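PDB 6C29: putative metal resistance protein from Proteus mirabilis, which probably acts as a protein-disulfide reductase, the present chain being its N-terminal periplasmic tandem immunoglobulin-fold region, which primes the disulfide isomerase ScsC. Local coordinates for residues A20-S25 with V30-E35. Residues are numbered along the deposited sequence; the frame is centred on the assembly and turned at random.
Sequences ATADKS and VKILLE
Ala22 CB lies 3.9 Å from CG1 of Ile32 at the apolar centre of a β-hairpin, whose strands 16-24 and 30-38 belong to an antiparallel sheet of the first immunoglobulin-like domain in which 30-38 also pairs with 90-97. On the same face, Ala22 CB also meets CG1 of Val30, and Ala20 CB packs on CD1 of Leu34. The small alanines sit beside larger branched partners, which also touch strand 104-114, Ile32 at Leu105 and Leu34 at Leu109. Farther along this face, the other branch of Val30, CG2, lies against the aliphatic stem of Lys24, 4.0 Å from its CG. That stem starts opposite the backbone N (chi1 -176°) and then bends at chi3, carrying NZ away to the carbonyl oxygen of Ser102.

The strands run nearly antiparallel, at 167°. Two hydrogen-bonded pairs, Thr21 with Leu33 and Asp23 with Lys31, supply four backbone bonds; Asp23 N to Lys31 O, at 2.9 Å, is representative. Between them, the non-hydrogen-bonded pair Ala22 and Ile32 draws closer, and Ala22 CA approaches Lys31 O to 3.1 Å in a CA-H...O contact.

The opposite face carries Thr21, Asp23, Lys31 and Leu33 beneath helix 137-145, where the ammonium group of Lys31 forms a salt bridge with Glu138 and Lys31 makes a cation-pi contact with Tyr141. Asp23 OD2 remains 6.3 Å from Lys31 NZ. At the polar edge, the chi1 of 54° turns Thr21 OG1 toward Leu33, 3.7 Å from its CB. A water bonded to this hydroxyl also contacts Leu33 O and lies 2.6 Å from Glu35 OE2.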
loop_
_atom_site.group_PDB
_atom_site.type_symbol
_atom_site.label_atom_id
_atom_site.label_comp_id
_atom_site.label_asym_id
_atom_site.label_seq_id
_atom_site.Cartn_x
_atom_site.Cartn_y
_atom_site.Cartn_z
ATOM N N ALA A 20 -0.325 17.705 -0.611
ATOM C CA ALA A 20 0.512 17.236 -1.688
ATOM C C ALA A 20 1.553 18.277 -2.051
ATOM O O ALA A 20 1.259 19.480 -2.075
ATOM C CB ALA A 20 -0.306 16.880 -2.892
ATOM N N THR A 21 2.761 17.804 -2.314
ATOM C CA THR A 21 3.868 18.632 -2.768
ATOM C C THR A 21 4.519 17.936 -3.953
ATOM O O THR A 21 4.360 16.731 -4.117
ATOM C CB THR A 21 4.899 18.849 -1.682
ATOM O OG1 THR A 21 5.333 17.583 -1.168
ATOM C CG2 THR A 21 4.309 19.711 -0.569
ATOM N N ALA A 22 5.201 18.683 -4.798
ATOM C CA ALA A 22 5.720 18.092 -6.010
ATOM C C ALA A 22 6.920 18.815 -6.566
ATOM O O ALA A 22 7.147 19.977 -6.273
ATOM C CB ALA A 22 4.621 18.041 -7.067
ATOM N N ASP A 23 7.677 18.079 -7.369
ATOM C CA ASP A 23 8.844 18.595 -8.075
ATOM C C ASP A 23 8.833 18.045 -9.490
ATOM O O ASP A 23 8.628 16.859 -9.687
ATOM C CB ASP A 23 10.108 18.185 -7.340
ATOM C CG ASP A 23 11.345 18.874 -7.867
ATOM O OD1 ASP A 23 11.210 19.781 -8.712
ATOM O OD2 ASP A 23 12.452 18.504 -7.428
ATOM N N LYS A 24 9.014 18.920 -10.483
ATOM C CA LYS A 24 9.096 18.482 -11.859
ATOM C C LYS A 24 10.519 18.679 -12.318
ATOM O O LYS A 24 11.082 19.762 -12.183
ATOM C CB LYS A 24 8.106 19.231 -12.768
ATOM C CG LYS A 24 8.123 18.705 -14.203
ATOM C CD LYS A 24 6.910 19.134 -15.037
ATOM C CE LYS A 24 7.104 20.393 -15.811
ATOM N NZ LYS A 24 5.996 20.507 -16.810
ATOM N N SER A 25 11.088 17.619 -12.872
ATOM C CA SER A 25 12.449 17.663 -13.385
ATOM C C SER A 25 12.476 18.245 -14.798
ATOM O O SER A 25 11.436 18.394 -15.445
ATOM C CB SER A 25 13.053 16.254 -13.364
ATOM O OG SER A 25 12.495 15.447 -14.394
ATOM N N VAL A 30 7.539 13.980 -12.844
ATOM C CA VAL A 30 7.062 14.616 -11.633
ATOM C C VAL A 30 7.129 13.633 -10.463
ATOM O O VAL A 30 6.701 12.494 -10.582
ATOM C CB VAL A 30 5.607 15.146 -11.786
ATOM C CG1 VAL A 30 5.220 15.951 -10.604
ATOM C CG2 VAL A 30 5.485 15.999 -13.044
ATOM N N LYS A 31 7.675 14.104 -9.347
ATOM C CA LYS A 31 7.623 13.401 -8.072
ATOM C C LYS A 31 6.617 14.139 -7.204
ATOM O O LYS A 31 6.652 15.375 -7.122
ATOM C CB LYS A 31 9.000 13.380 -7.407
ATOM C CG LYS A 31 9.983 12.473 -8.110
ATOM C CD LYS A 31 11.416 12.636 -7.601
ATOM C CE LYS A 31 11.601 12.315 -6.139
ATOM N NZ LYS A 31 13.049 12.437 -5.830
ATOM N N ILE A 32 5.722 13.377 -6.580
ATOM C CA ILE A 32 4.662 13.899 -5.728
ATOM C C ILE A 32 4.714 13.172 -4.388
ATOM O O ILE A 32 4.861 11.946 -4.348
ATOM C CB ILE A 32 3.304 13.692 -6.392
ATOM C CG1 ILE A 32 3.252 14.469 -7.706
ATOM C CG2 ILE A 32 2.180 14.125 -5.502
ATOM C CD1 ILE A 32 2.385 13.808 -8.690
ATOM N N LEU A 33 4.571 13.911 -3.298
ATOM C CA LEU A 33 4.378 13.330 -1.989
ATOM C C LEU A 33 3.000 13.653 -1.530
ATOM O O LEU A 33 2.640 14.821 -1.448
ATOM C CB LEU A 33 5.372 13.869 -0.960
ATOM C CG LEU A 33 6.773 13.300 -1.043
ATOM C CD1 LEU A 33 7.696 14.064 -0.124
ATOM C CD2 LEU A 33 6.765 11.816 -0.644
ATOM N N LEU A 34 2.224 12.639 -1.221
ATOM C CA LEU A 34 0.881 12.801 -0.695
ATOM C C LEU A 34 0.885 12.435 0.779
ATOM O O LEU A 34 1.008 11.271 1.121
ATOM C CB LEU A 34 -0.108 11.932 -1.446
ATOM C CG LEU A 34 -1.507 11.970 -0.906
ATOM C CD1 LEU A 34 -2.097 13.365 -1.079
ATOM C CD2 LEU A 34 -2.358 10.931 -1.623
ATOM N N GLU A 35 0.761 13.415 1.666
ATOM C CA GLU A 35 0.732 13.193 3.099
ATOM C C GLU A 35 -0.719 13.103 3.561
ATOM O O GLU A 35 -1.557 13.916 3.155
ATOM C CB GLU A 35 1.406 14.340 3.857
ATOM C CG GLU A 35 2.863 14.553 3.503
ATOM C CD GLU A 35 3.387 15.867 4.075
ATOM O OE1 GLU A 35 3.796 15.897 5.270
ATOM O OE2 GLU A 35 3.311 16.891 3.361
HETATM O O HOH W 1 3.391 16.691 0.772
#